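Local coordinates for uncharacterized protein (Clostridium sporogenes, PDB 4Q0Y) that is of unknown function but adopts a thioesterase-like hot dog fold and forms a two-chain assembly that binds cadmium ions in the crystal, at residues B[6-11]-B[37-42]; B[50-55]-B[113-118]; B[66-71]-B[126-131]; B[93-98]-B[118-123]. All blocks are in the same frame, centred on the assembly; numbering follows the deposited sequence.

Interaction 1 (B[6-11]-B[37-42]); sequences SSLSSI and SKFKVI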
loop_
_atom_site.group_PDB
_atom_site.type_symbol
_atom_site.label_atom_id
_atom_site.label_comp_id
_atom_site.label_asym_id
_atom_site.label_seq_id
_atom_site.Cartn_x
_atom_site.Cartn_y
_atom_site.Cartn_z
ATOM N N SER B 6 8.540 -4.616 4.222
ATOM C CA SER B 6 8.832 -4.499 2.791
ATOM C C SER B 6 7.993 -5.447 1.972
ATOM O O SER B 6 7.651 -5.113 0.828
ATOM C CB SER B 6 10.314 -4.706 2.459
ATOM O OG SER B 6 10.797 -5.884 3.059
ATOM N N SER B 7 7.722 -6.645 2.503
ATOM C CA SER B 7 6.917 -7.643 1.780
ATOM C C SER B 7 6.338 -8.672 2.728
ATOM O O SER B 7 6.888 -8.878 3.822
ATOM C CB SER B 7 7.756 -8.347 0.706
ATOM O OG SER B 7 8.861 -9.080 1.257
ATOM N N LEU B 8 5.234 -9.301 2.310
ATOM C CA LEU B 8 4.678 -10.495 2.969
ATOM C C LEU B 8 4.796 -11.657 2.017
ATOM O O LEU B 8 4.501 -11.503 0.837
ATOM C CB LEU B 8 3.193 -10.345 3.274
ATOM C CG LEU B 8 2.835 -9.658 4.574
ATOM C CD1 LEU B 8 3.377 -8.258 4.655
ATOM C CD2 LEU B 8 1.325 -9.661 4.693
ATOM N N SER B 9 5.206 -12.805 2.530
ATOM C CA SER B 9 5.314 -14.036 1.731
ATOM C C SER B 9 4.046 -14.881 1.851
ATOM O O SER B 9 3.673 -15.556 0.903
ATOM C CB SER B 9 6.546 -14.830 2.123
ATOM O OG SER B 9 6.550 -15.074 3.521
ATOM N N SER B 10 3.393 -14.821 3.011
ATOM C CA SER B 10 2.137 -15.545 3.240
ATOM C C SER B 10 1.465 -15.062 4.522
ATOM O O SER B 10 2.100 -14.363 5.324
ATOM C CB SER B 10 2.378 -17.053 3.376
ATOM O OG SER B 10 3.220 -17.326 4.468
ATOM N N ILE B 11 0.206 -15.460 4.692
ATOM C CA ILE B 11 -0.497 -15.310 5.961
ATOM C C ILE B 11 -1.096 -16.663 6.346
ATOM O O ILE B 11 -1.975 -17.151 5.666
ATOM C CB ILE B 11 -1.641 -14.252 5.915
ATOM C CG1 ILE B 11 -1.152 -12.878 5.438
ATOM C CG2 ILE B 11 -2.311 -14.151 7.283
ATOM C CD1 ILE B 11 -2.254 -11.929 5.008
ATOM N N SER B 37 -0.267 -7.895 -0.709
ATOM C CA SER B 37 0.059 -6.468 -0.929
ATOM C C SER B 37 -0.941 -5.549 -0.210
ATOM O O SER B 37 -0.534 -4.627 0.489
ATOM C CB SER B 37 0.090 -6.146 -2.431
ATOM O OG SER B 37 0.130 -4.746 -2.733
ATOM N N LYS B 38 -2.239 -5.855 -0.332
ATOM C CA LYS B 38 -3.260 -5.078 0.373
ATOM C C LYS B 38 -3.124 -5.154 1.906
ATOM O O LYS B 38 -3.233 -4.118 2.608
ATOM C CB LYS B 38 -4.654 -5.492 -0.057
ATOM C CG LYS B 38 -5.016 -5.096 -1.471
ATOM C CD LYS B 38 -6.272 -5.823 -1.912
ATOM C CE LYS B 38 -6.702 -5.492 -3.302
ATOM N NZ LYS B 38 -7.946 -6.225 -3.698
ATOM N N PHE B 39 -2.806 -6.332 2.433
ATOM C CA PHE B 39 -2.602 -6.474 3.899
ATOM C C PHE B 39 -1.343 -5.740 4.372
ATOM O O PHE B 39 -1.351 -5.110 5.432
ATOM C CB PHE B 39 -2.555 -7.921 4.332
ATOM C CG PHE B 39 -2.764 -8.101 5.816
ATOM C CD1 PHE B 39 -4.003 -7.819 6.374
ATOM C CD2 PHE B 39 -1.718 -8.453 6.649
ATOM C CE1 PHE B 39 -4.197 -7.937 7.749
ATOM C CE2 PHE B 39 -1.899 -8.595 8.021
ATOM C CZ PHE B 39 -3.140 -8.332 8.569
ATOM N N LYS B 40 -0.284 -5.775 3.568
ATOM C CA LYS B 40 0.953 -5.019 3.873
ATOM C C LYS B 40 0.648 -3.541 4.078
ATOM O O LYS B 40 1.134 -2.927 5.029
ATOM C CB LYS B 40 2.000 -5.173 2.762
ATOM C CG LYS B 40 3.327 -4.477 3.070
ATOM C CD LYS B 40 4.292 -4.531 1.884
ATOM C CE LYS B 40 4.502 -3.189 1.228
ATOM N NZ LYS B 40 5.567 -3.237 0.188
ATOM N N VAL B 41 -0.109 -2.969 3.146
ATOM C CA VAL B 41 -0.425 -1.549 3.164
ATOM C C VAL B 41 -1.154 -1.182 4.469
ATOM O O VAL B 41 -0.791 -0.205 5.125
ATOM C CB VAL B 41 -1.225 -1.133 1.915
ATOM C CG1 VAL B 41 -1.829 0.256 2.061
ATOM C CG2 VAL B 41 -0.306 -1.188 0.685
ATOM N N ILE B 42 -2.137 -2.000 4.860
ATOM C CA ILE B 42 -2.838 -1.803 6.147
ATOM C C ILE B 42 -1.859 -1.859 7.324
ATOM O O ILE B 42 -1.846 -0.934 8.153
ATOM C CB ILE B 42 -3.975 -2.831 6.346
ATOM C CG1 ILE B 42 -5.096 -2.505 5.364
ATOM C CG2 ILE B 42 -4.460 -2.843 7.810
ATOM C CD1 ILE B 42 -6.132 -3.595 5.229
#
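The ring of Phe39 meets the strand at its rim: Leu8 CD2 comes in at the edge, near the ring plane, 3.8 Å from Phe39 CD2. Ile11 reaches the same corner obliquely, its CD1 lying 3.9 Å from Phe39 CD2 and close to CG as well. Away from the strand the ring leans on Ile72, Leu91 and Ile93, so it is wedged between the helix and the sheet beneath it. CG of Phe39 stands opposite its own backbone N (chi1 -163°), which carries the ring down from helix 33-44 toward the sheet.

The next helix residue works differently. Leu8 turns its other methyl, CD1, to the aliphatic root of Lys40, 3.9 Å from CB. The lysine chain then runs past Ser7 with one bend, at chi3 (110°), and its NZ donates to the backbone O of Ser6 at 2.9 Å. The ammonium sits 52° out of the carbonyl plane and so approaches from above. Its stronger partner is Glu4 of the second subunit, which places this polar end at the junction between the two chains.

Ser6 and Ser7 both face Lys77 in a classic beta bulge. The packing of apolar residues between a helix and an antiparallel sheet is consistent with a hot dog-like fold, in which a curved antiparallel sheet wraps round a helix.

Interaction 2 (B[50-55]-B[113-118]); sequences EGIKKI and YVLDKN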
loop_
_atom_site.group_PDB
_atom_site.type_symbol
_atom_site.label_atom_id
_atom_site.label_comp_id
_atom_site.label_asym_id
_atom_site.label_seq_id
_atom_site.Cartn_x
_atom_site.Cartn_y
_atom_site.Cartn_z
ATOM N N GLU B 50 -5.889 8.084 8.634
ATOM C CA GLU B 50 -7.126 8.642 9.208
ATOM C C GLU B 50 -8.215 7.585 9.426
ATOM O O GLU B 50 -9.075 7.778 10.278
ATOM C CB GLU B 50 -7.670 9.781 8.353
ATOM C CG GLU B 50 -6.821 11.059 8.470
ATOM C CD GLU B 50 -7.283 12.036 9.557
ATOM O OE1 GLU B 50 -7.936 11.623 10.544
ATOM O OE2 GLU B 50 -6.984 13.246 9.427
ATOM N N GLY B 51 -8.148 6.467 8.700
ATOM C CA GLY B 51 -9.124 5.362 8.821
ATOM C C GLY B 51 -8.778 4.257 9.809
ATOM O O GLY B 51 -9.423 3.205 9.797
ATOM N N ILE B 52 -7.691 4.425 10.575
ATOM C CA ILE B 52 -7.242 3.418 11.550
ATOM C C ILE B 52 -6.951 4.197 12.846
ATOM O O ILE B 52 -6.429 5.323 12.803
ATOM C CB ILE B 52 -6.007 2.575 11.060
ATOM C CG1 ILE B 52 -6.278 1.887 9.704
ATOM C CG2 ILE B 52 -5.606 1.534 12.105
ATOM C CD1 ILE B 52 -5.079 1.219 9.055
ATOM N N LYS B 53 -7.350 3.625 13.975
ATOM C CA LYS B 53 -7.146 4.276 15.288
ATOM C C LYS B 53 -6.682 3.254 16.302
ATOM O O LYS B 53 -7.298 2.190 16.417
ATOM C CB LYS B 53 -8.420 4.945 15.785
ATOM C CG LYS B 53 -8.214 5.874 16.986
ATOM C CD LYS B 53 -9.498 6.365 17.641
ATOM C CE LYS B 53 -9.258 7.093 18.967
ATOM N NZ LYS B 53 -8.292 8.217 19.008
ATOM N N LYS B 54 -5.615 3.589 17.043
ATOM C CA LYS B 54 -5.196 2.784 18.207
ATOM C C LYS B 54 -6.244 2.901 19.311
ATOM O O LYS B 54 -6.679 3.998 19.658
ATOM C CB LYS B 54 -3.829 3.235 18.736
ATOM C CG LYS B 54 -3.202 2.286 19.762
ATOM C CD LYS B 54 -1.907 2.854 20.355
ATOM C CE LYS B 54 -0.753 2.794 19.355
ATOM N NZ LYS B 54 0.495 3.410 19.891
ATOM N N ILE B 55 -6.634 1.772 19.883
ATOM C CA ILE B 55 -7.712 1.728 20.882
ATOM C C ILE B 55 -7.384 0.706 21.946
ATOM O O ILE B 55 -6.521 -0.158 21.740
ATOM C CB ILE B 55 -9.061 1.303 20.253
ATOM C CG1 ILE B 55 -8.952 -0.023 19.487
ATOM C CG2 ILE B 55 -9.570 2.384 19.344
ATOM C CD1 ILE B 55 -10.263 -0.772 19.433
ATOM N N TYR B 113 -6.105 -2.036 17.251
ATOM C CA TYR B 113 -6.548 -0.982 16.327
ATOM C C TYR B 113 -7.953 -1.262 15.823
ATOM O O TYR B 113 -8.305 -2.416 15.608
ATOM C CB TYR B 113 -5.623 -0.882 15.122
ATOM C CG TYR B 113 -4.229 -0.447 15.476
ATOM C CD1 TYR B 113 -3.270 -1.370 15.923
ATOM C CD2 TYR B 113 -3.873 0.877 15.391
ATOM C CE1 TYR B 113 -1.974 -0.965 16.261
ATOM C CE2 TYR B 113 -2.574 1.289 15.706
ATOM C CZ TYR B 113 -1.647 0.376 16.164
ATOM O OH TYR B 113 -0.382 0.798 16.470
ATOM N N VAL B 114 -8.746 -0.195 15.667
ATOM C CA VAL B 114 -10.042 -0.255 15.010
ATOM C C VAL B 114 -9.851 0.342 13.608
ATOM O O VAL B 114 -9.137 1.329 13.440
ATOM C CB VAL B 114 -11.192 0.448 15.789
ATOM C CG1 VAL B 114 -10.941 1.927 16.020
ATOM C CG2 VAL B 114 -12.546 0.250 15.074
ATOM N N LEU B 115 -10.467 -0.286 12.612
ATOM C CA LEU B 115 -10.354 0.107 11.211
ATOM C C LEU B 115 -11.736 0.485 10.672
ATOM O O LEU B 115 -12.729 -0.163 11.003
ATOM C CB LEU B 115 -9.713 -1.006 10.388
ATOM C CG LEU B 115 -8.313 -1.448 10.846
ATOM C CD1 LEU B 115 -8.367 -2.577 11.887
ATOM C CD2 LEU B 115 -7.465 -1.877 9.641
ATOM N N ASP B 116 -11.781 1.538 9.851
ATOM C CA ASP B 116 -13.028 2.057 9.275
ATOM C C ASP B 116 -13.605 1.202 8.148
ATOM O O ASP B 116 -13.003 0.196 7.756
ATOM C CB ASP B 116 -12.840 3.524 8.836
ATOM C CG ASP B 116 -11.972 3.685 7.572
ATOM O OD1 ASP B 116 -11.360 2.713 7.048
ATOM O OD2 ASP B 116 -11.903 4.852 7.116
ATOM N N LYS B 117 -14.749 1.635 7.606
ATOM C CA LYS B 117 -15.425 0.886 6.528
ATOM C C LYS B 117 -14.558 0.620 5.284
ATOM O O LYS B 117 -14.599 -0.485 4.765
ATOM C CB LYS B 117 -16.727 1.546 6.127
ATOM C CG LYS B 117 -17.785 1.447 7.192
ATOM C CD LYS B 117 -19.069 2.136 6.747
ATOM C CE LYS B 117 -20.100 2.075 7.848
ATOM N NZ LYS B 117 -21.327 2.857 7.554
ATOM N N ASN B 118 -13.797 1.625 4.832
ATOM C CA ASN B 118 -12.851 1.475 3.688
ATOM C C ASN B 118 -11.858 0.316 3.880
ATOM O O ASN B 118 -11.704 -0.587 3.014
ATOM C CB ASN B 118 -12.078 2.798 3.411
ATOM C CG ASN B 118 -12.925 3.874 2.737
ATOM O OD1 ASN B 118 -14.039 3.641 2.257
ATOM N ND2 ASN B 118 -12.366 5.079 2.675
HETATM O O HOH W 1 -11.054 3.855 12.562
#
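Lys54 lays its aliphatic chain across the ring of Tyr113, with CG over one face, CB 3.8 Å from Tyr113 CE2, and CE 3.5 Å from the phenolic OH. The lysine extends as far as CD, then turns at chi3 (-74°), which carries CE past the hydroxyl. That OH is hydrogen-bonded to Asp47, so the end of the tyrosine is tied to the loop before strand 52-55.

Ile52 occupies the same face of the sheet. Its CG2 meets Tyr113 CD2 at 3.8 Å, while its CG1 lies alongside Leu115 CD2, the isoleucine and leucine pointing the same way. On the face of Lys53 and Val114, Lys53 CB packs on Val114 CG1; Ile55 crosses that valine at about a right angle, CG2 to CG1 at 3.6 Å.

The backbones form antiparallel pairs. Lys53 and Val114 are the hydrogen-bonded pair, joined by Lys53 N to Val114 O at 3.0 Å and Val114 N to Lys53 O at 2.9 Å. Ile52 with Leu115 and Lys54 with Tyr113 are the non-hydrogen-bonded pairs beside it. Past the last pair, Asp116 N still donates to Gly51 O at 2.9 Å. A water gives a hydrogen to Val114 O and, weakly, to Gly51 O. The carboxylate of Asp116 lies against the CA of Gly51 and caps the following helix through the N of Asn119.

Strand 52-55 forms one outer edge of the chain's sheet, paired with 112-115, which has 102-106 on its other flank; helix 117-126 starts directly beyond the pairing.

Interaction 3 (B[66-71]-B[126-131]); sequences FKYSYH and IFLNVK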
loop_
_atom_site.group_PDB
_atom_site.type_symbol
_atom_site.label_atom_id
_atom_site.label_comp_id
_atom_site.label_asym_id
_atom_site.label_seq_id
_atom_site.Cartn_x
_atom_site.Cartn_y
_atom_site.Cartn_z
ATOM N N PHE B 66 -18.990 -10.577 13.800
ATOM C CA PHE B 66 -18.162 -10.215 12.650
ATOM C C PHE B 66 -18.336 -11.185 11.484
ATOM O O PHE B 66 -18.658 -12.359 11.683
ATOM C CB PHE B 66 -16.701 -10.185 13.083
ATOM C CG PHE B 66 -16.407 -9.105 14.078
ATOM C CD1 PHE B 66 -16.575 -9.345 15.438
ATOM C CD2 PHE B 66 -15.971 -7.848 13.656
ATOM C CE1 PHE B 66 -16.329 -8.333 16.379
ATOM C CE2 PHE B 66 -15.715 -6.838 14.583
ATOM C CZ PHE B 66 -15.921 -7.080 15.941
ATOM N N LYS B 67 -18.137 -10.679 10.266
ATOM C CA LYS B 67 -18.162 -11.513 9.067
ATOM C C LYS B 67 -17.073 -12.579 9.111
ATOM O O LYS B 67 -17.364 -13.761 8.871
ATOM C CB LYS B 67 -18.016 -10.649 7.800
ATOM C CG LYS B 67 -17.990 -11.359 6.458
ATOM C CD LYS B 67 -19.356 -11.856 6.085
ATOM C CE LYS B 67 -19.256 -12.983 5.086
ATOM N NZ LYS B 67 -20.580 -13.377 4.540
ATOM N N TYR B 68 -15.844 -12.170 9.426
ATOM C CA TYR B 68 -14.718 -13.097 9.568
ATOM C C TYR B 68 -14.018 -12.859 10.878
ATOM O O TYR B 68 -13.878 -11.691 11.314
ATOM C CB TYR B 68 -13.690 -12.931 8.478
ATOM C CG TYR B 68 -14.227 -13.052 7.094
ATOM C CD1 TYR B 68 -14.685 -14.291 6.616
ATOM C CD2 TYR B 68 -14.284 -11.953 6.250
ATOM C CE1 TYR B 68 -15.195 -14.409 5.333
ATOM C CE2 TYR B 68 -14.782 -12.057 4.961
ATOM C CZ TYR B 68 -15.233 -13.288 4.505
ATOM O OH TYR B 68 -15.726 -13.425 3.251
ATOM N N SER B 69 -13.629 -13.952 11.515
ATOM C CA SER B 69 -12.801 -13.901 12.731
ATOM C C SER B 69 -11.742 -14.982 12.596
ATOM O O SER B 69 -12.068 -16.154 12.434
ATOM C CB SER B 69 -13.575 -14.062 14.041
ATOM O OG SER B 69 -14.734 -13.273 14.042
ATOM N N TYR B 70 -10.491 -14.562 12.661
ATOM C CA TYR B 70 -9.350 -15.474 12.542
ATOM C C TYR B 70 -8.204 -15.056 13.436
ATOM O O TYR B 70 -8.103 -13.899 13.863
ATOM C CB TYR B 70 -8.850 -15.487 11.112
ATOM C CG TYR B 70 -9.792 -16.054 10.084
ATOM C CD1 TYR B 70 -10.203 -17.392 10.143
ATOM C CD2 TYR B 70 -10.219 -15.277 8.988
ATOM C CE1 TYR B 70 -11.051 -17.922 9.195
ATOM C CE2 TYR B 70 -11.063 -15.809 8.009
ATOM C CZ TYR B 70 -11.495 -17.119 8.127
ATOM O OH TYR B 70 -12.330 -17.680 7.190
ATOM N N HIS B 71 -7.351 -16.034 13.763
ATOM C CA HIS B 71 -6.015 -15.760 14.260
ATOM C C HIS B 71 -5.138 -15.914 13.049
ATOM O O HIS B 71 -5.273 -16.890 12.328
ATOM C CB HIS B 71 -5.625 -16.738 15.354
ATOM C CG HIS B 71 -6.310 -16.470 16.656
ATOM N ND1 HIS B 71 -5.881 -17.017 17.844
ATOM C CD2 HIS B 71 -7.389 -15.716 16.962
ATOM C CE1 HIS B 71 -6.666 -16.624 18.824
ATOM N NE2 HIS B 71 -7.579 -15.821 18.324
ATOM N N ILE B 126 -9.355 -9.599 1.224
ATOM C CA ILE B 126 -8.195 -10.415 1.620
ATOM C C ILE B 126 -8.615 -11.774 2.216
ATOM O O ILE B 126 -8.011 -12.824 1.870
ATOM C CB ILE B 126 -7.294 -9.690 2.640
ATOM C CG1 ILE B 126 -6.670 -8.458 1.990
ATOM C CG2 ILE B 126 -6.207 -10.614 3.206
ATOM C CD1 ILE B 126 -6.198 -7.424 2.990
ATOM N N PHE B 127 -9.633 -11.746 3.067
ATOM C CA PHE B 127 -10.074 -12.934 3.800
ATOM C C PHE B 127 -11.277 -13.665 3.174
ATOM O O PHE B 127 -11.818 -14.586 3.791
ATOM C CB PHE B 127 -10.265 -12.597 5.279
ATOM C CG PHE B 127 -8.969 -12.278 5.960
ATOM C CD1 PHE B 127 -8.068 -13.312 6.259
ATOM C CD2 PHE B 127 -8.577 -10.959 6.181
ATOM C CE1 PHE B 127 -6.842 -13.030 6.808
ATOM C CE2 PHE B 127 -7.346 -10.665 6.724
ATOM C CZ PHE B 127 -6.473 -11.708 7.050
ATOM N N LEU B 128 -11.645 -13.320 1.939
ATOM C CA LEU B 128 -12.697 -14.041 1.201
ATOM C C LEU B 128 -12.200 -15.458 0.867
ATOM O O LEU B 128 -11.090 -15.587 0.358
ATOM C CB LEU B 128 -13.025 -13.317 -0.119
ATOM C CG LEU B 128 -14.042 -13.913 -1.105
ATOM C CD1 LEU B 128 -15.412 -14.005 -0.461
ATOM C CD2 LEU B 128 -14.097 -13.070 -2.365
ATOM N N ASN B 129 -13.009 -16.480 1.163
ATOM C CA ASN B 129 -12.719 -17.874 0.769
ATOM C C ASN B 129 -11.310 -18.375 1.139
ATOM O O ASN B 129 -10.559 -18.875 0.273
ATOM C CB ASN B 129 -12.955 -18.070 -0.743
ATOM C CG ASN B 129 -14.391 -17.827 -1.159
ATOM O OD1 ASN B 129 -15.328 -18.161 -0.436
ATOM N ND2 ASN B 129 -14.567 -17.265 -2.346
ATOM N N VAL B 130 -10.935 -18.225 2.404
ATOM C CA VAL B 130 -9.688 -18.826 2.906
ATOM C C VAL B 130 -9.952 -20.330 2.866
ATOM O O VAL B 130 -10.937 -20.808 3.433
ATOM C CB VAL B 130 -9.353 -18.454 4.352
ATOM C CG1 VAL B 130 -8.088 -19.200 4.836
ATOM C CG2 VAL B 130 -9.169 -16.948 4.492
ATOM N N LYS B 131 -9.082 -21.067 2.201
ATOM C CA LYS B 131 -9.292 -22.505 2.035
ATOM C C LYS B 131 -8.051 -23.279 2.484
ATOM O O LYS B 131 -6.938 -22.751 2.516
ATOM C CB LYS B 131 -9.665 -22.826 0.583
HETATM O O HOH W 2 -15.543 -16.298 2.267
HETATM O O HOH W 3 -12.646 -17.038 4.552
#
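A water held by three groups joins the two segments: it donates to the backbone O of Phe127 at 2.7 Å, accepts from the backbone N of Val130 at 3.0 Å and is hydrogen-bonded to Tyr70 OH at 2.7 Å. It therefore ties the strand's tyrosine to both ends of the turn leaving helix 117-126. A second water makes a simpler bridge, from Tyr68 OH to the N of Asn129, which donates at 2.8 Å. No direct hydrogen bond crosses the contact; its polar link consists of these two waters.

The carbonyl of Phe127 has another neighbour: its O lies 3.7 Å above one face of the Tyr68 ring, displaced from the ring centre. Tyr68 CG stands anti to its own carbonyl carbon (chi1 -55°), which places the ring under that oxygen. The opposite face is covered by CG of Lys67.

Tyr68 and Tyr70 stand two apart on strand 68-80 and lean to the same side of the antiparallel sheet, the side on which helices 33-44 and 117-126 lie, consistent with a hot dog-like fold. Here they receive the polypeptide as it comes off helix 117-126, Phe127 being the first residue to leave helical geometry.

Apolar contacts fill in between. Tyr70 and Phe127 run antiparallel alongside one another, CD2 to CD1 at 4.0 Å, and Val130 passes Tyr70 likewise, CG2 to CE2 at 4.2 Å. Leu128 brings its CA and CD1 to the hydroxyl of Tyr68, CA at 3.7 Å. Beyond them, Phe127 packs on Ile30 and Ile93, and Val130 on Ile27 and Val13.

Interaction 4 (B[93-98]-B[118-123]); sequences ILVGDS and NNTNIL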
loop_
_atom_site.group_PDB
_atom_site.type_symbol
_atom_site.label_atom_id
_atom_site.label_comp_id
_atom_site.label_asym_id
_atom_site.label_seq_id
_atom_site.Cartn_x
_atom_site.Cartn_y
_atom_site.Cartn_z
ATOM N N ILE B 93 -7.830 -11.135 14.377
ATOM C CA ILE B 93 -8.502 -10.200 13.471
ATOM C C ILE B 93 -10.000 -10.453 13.479
ATOM O O ILE B 93 -10.421 -11.606 13.444
ATOM C CB ILE B 93 -7.867 -10.213 12.056
ATOM C CG1 ILE B 93 -8.338 -9.016 11.248
ATOM C CG2 ILE B 93 -8.146 -11.517 11.314
ATOM C CD1 ILE B 93 -7.379 -8.622 10.146
ATOM N N LEU B 94 -10.769 -9.359 13.607
ATOM C CA LEU B 94 -12.230 -9.386 13.627
ATOM C C LEU B 94 -12.676 -8.443 12.525
ATOM O O LEU B 94 -12.454 -7.235 12.621
ATOM C CB LEU B 94 -12.724 -8.919 14.984
ATOM C CG LEU B 94 -12.290 -9.748 16.181
ATOM C CD1 LEU B 94 -12.641 -9.005 17.471
ATOM C CD2 LEU B 94 -12.923 -11.127 16.141
ATOM N N VAL B 95 -13.259 -8.991 11.461
ATOM C CA VAL B 95 -13.535 -8.239 10.230
ATOM C C VAL B 95 -15.034 -8.053 10.024
ATOM O O VAL B 95 -15.756 -9.043 9.857
ATOM C CB VAL B 95 -12.949 -8.927 8.970
ATOM C CG1 VAL B 95 -13.222 -8.119 7.695
ATOM C CG2 VAL B 95 -11.458 -9.177 9.124
ATOM N N GLY B 96 -15.481 -6.796 9.981
ATOM C CA GLY B 96 -16.826 -6.470 9.571
ATOM C C GLY B 96 -17.924 -6.730 10.570
ATOM O O GLY B 96 -18.668 -7.717 10.455
ATOM N N ASP B 97 -18.042 -5.824 11.538
ATOM C CA ASP B 97 -19.191 -5.821 12.452
ATOM C C ASP B 97 -20.395 -5.151 11.793
ATOM O O ASP B 97 -20.322 -4.746 10.622
ATOM C CB ASP B 97 -18.831 -5.244 13.835
ATOM C CG ASP B 97 -18.535 -3.738 13.839
ATOM O OD1 ASP B 97 -18.762 -3.003 12.849
ATOM O OD2 ASP B 97 -18.084 -3.286 14.913
ATOM N N SER B 98 -21.483 -5.013 12.547
ATOM C CA SER B 98 -22.708 -4.378 12.048
ATOM C C SER B 98 -22.524 -2.898 11.667
ATOM O O SER B 98 -23.305 -2.389 10.892
ATOM C CB SER B 98 -23.846 -4.528 13.062
ATOM O OG SER B 98 -23.586 -3.779 14.239
ATOM N N ASN B 118 -13.797 1.625 4.832
ATOM C CA ASN B 118 -12.851 1.475 3.688
ATOM C C ASN B 118 -11.858 0.316 3.880
ATOM O O ASN B 118 -11.704 -0.587 3.014
ATOM C CB ASN B 118 -12.078 2.798 3.411
ATOM C CG ASN B 118 -12.925 3.874 2.737
ATOM O OD1 ASN B 118 -14.039 3.641 2.257
ATOM N ND2 ASN B 118 -12.366 5.079 2.675
ATOM N N ASN B 119 -11.218 0.307 5.046
ATOM C CA ASN B 119 -10.305 -0.771 5.412
ATOM C C ASN B 119 -10.984 -2.122 5.597
ATOM O O ASN B 119 -10.435 -3.162 5.198
ATOM C CB ASN B 119 -9.490 -0.390 6.652
ATOM C CG ASN B 119 -8.373 0.557 6.291
ATOM O OD1 ASN B 119 -7.490 0.183 5.509
ATOM N ND2 ASN B 119 -8.399 1.761 6.826
ATOM N N THR B 120 -12.170 -2.121 6.188
ATOM C CA THR B 120 -12.962 -3.345 6.323
ATOM C C THR B 120 -13.266 -3.965 4.962
ATOM O O THR B 120 -13.164 -5.185 4.827
ATOM C CB THR B 120 -14.259 -3.070 7.111
ATOM O OG1 THR B 120 -13.892 -2.777 8.451
ATOM C CG2 THR B 120 -15.218 -4.268 7.120
ATOM N N ASN B 121 -13.602 -3.138 3.977
ATOM C CA ASN B 121 -13.898 -3.614 2.624
ATOM C C ASN B 121 -12.667 -4.322 2.018
ATOM O O ASN B 121 -12.781 -5.406 1.421
ATOM C CB ASN B 121 -14.410 -2.448 1.752
ATOM C CG ASN B 121 -15.775 -1.904 2.212
ATOM O OD1 ASN B 121 -16.514 -2.538 2.975
ATOM N ND2 ASN B 121 -16.104 -0.716 1.747
ATOM N N ILE B 122 -11.486 -3.746 2.251
ATOM C CA ILE B 122 -10.214 -4.350 1.808
ATOM C C ILE B 122 -9.969 -5.686 2.555
ATOM O O ILE B 122 -9.596 -6.682 1.936
ATOM C CB ILE B 122 -9.026 -3.373 1.975
ATOM C CG1 ILE B 122 -9.207 -2.155 1.062
ATOM C CG2 ILE B 122 -7.685 -4.061 1.697
ATOM C CD1 ILE B 122 -8.337 -0.978 1.448
ATOM N N LEU B 123 -10.176 -5.697 3.874
ATOM C CA LEU B 123 -10.016 -6.918 4.669
ATOM C C LEU B 123 -10.953 -8.032 4.233
ATOM O O LEU B 123 -10.539 -9.194 4.176
ATOM C CB LEU B 123 -10.179 -6.644 6.160
ATOM C CG LEU B 123 -9.049 -5.815 6.780
ATOM C CD1 LEU B 123 -9.483 -5.348 8.162
ATOM C CD2 LEU B 123 -7.744 -6.585 6.849
#
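Apolar packing brings Leu123 against two residues of the strand, Val95 and Ile93. Val95 CG1 comes within 3.7 Å of Leu123 CB, near the root of the leucine, and Val95 CG2 touches the same carbon at 4.1 Å. Further out, Leu123 CD2 meets Ile93 CD1 at 3.9 Å. The extended isoleucine, with chi1 -166°, carries its terminal methyl away from the strand to this meeting point. The leucine is thus held at two places, by the valine near its backbone and by the isoleucine at one branch.

Closer backbone packing occurs one turn earlier on the helix. Thr120 CG2 rests on the CA of Gly96 at 3.7 Å, and the Gly96 and Thr120 CA atoms, 5.9 Å apart, are the closest CA pair. Gly96 has a positive phi (76°), a backbone conformation to which glycine is suited. Val95 CG1 also lies 4.1 Å from the backbone O of Thr120.

The axes of segments 118-123 and 93-95 make an angle of 104°, nearly perpendicular, and the helix lies on the face of the sheet that also receives helix 33-44. Such a helix lying across an antiparallel sheet is consistent with a hot dog-like fold.

Polar bonds run to residues outside the pair. Thr120 OG1 is hydrogen-bonded to Ser102 OG, to the O of Gly100 and to the O of Asp116. Ser102 OG is also bonded to the N of Gly96, linking helix and Gly96 through one serine hydroxyl.

In the fold
All four contacts belong to one antiparallel sheet and the two helices, 33-44 and 117-126, that lie against it. Interaction 1 closes before the others open, and interaction 4 is nested within the loop closed by interaction 3, whereas interaction 2 crosses both. Centres of interactions 2 and 4, and of 3 and 4, lie about 10 Å apart; interaction 1 is 16 to 18 Å from each. Interaction 4 shares Asn118 with interaction 2 and its strand pairs with that of interaction 3, while interaction 1 touches all three. Ile42 packs on both Leu115 and Leu123, bringing the two helices and the sheet into one continuous hydrophobic interior.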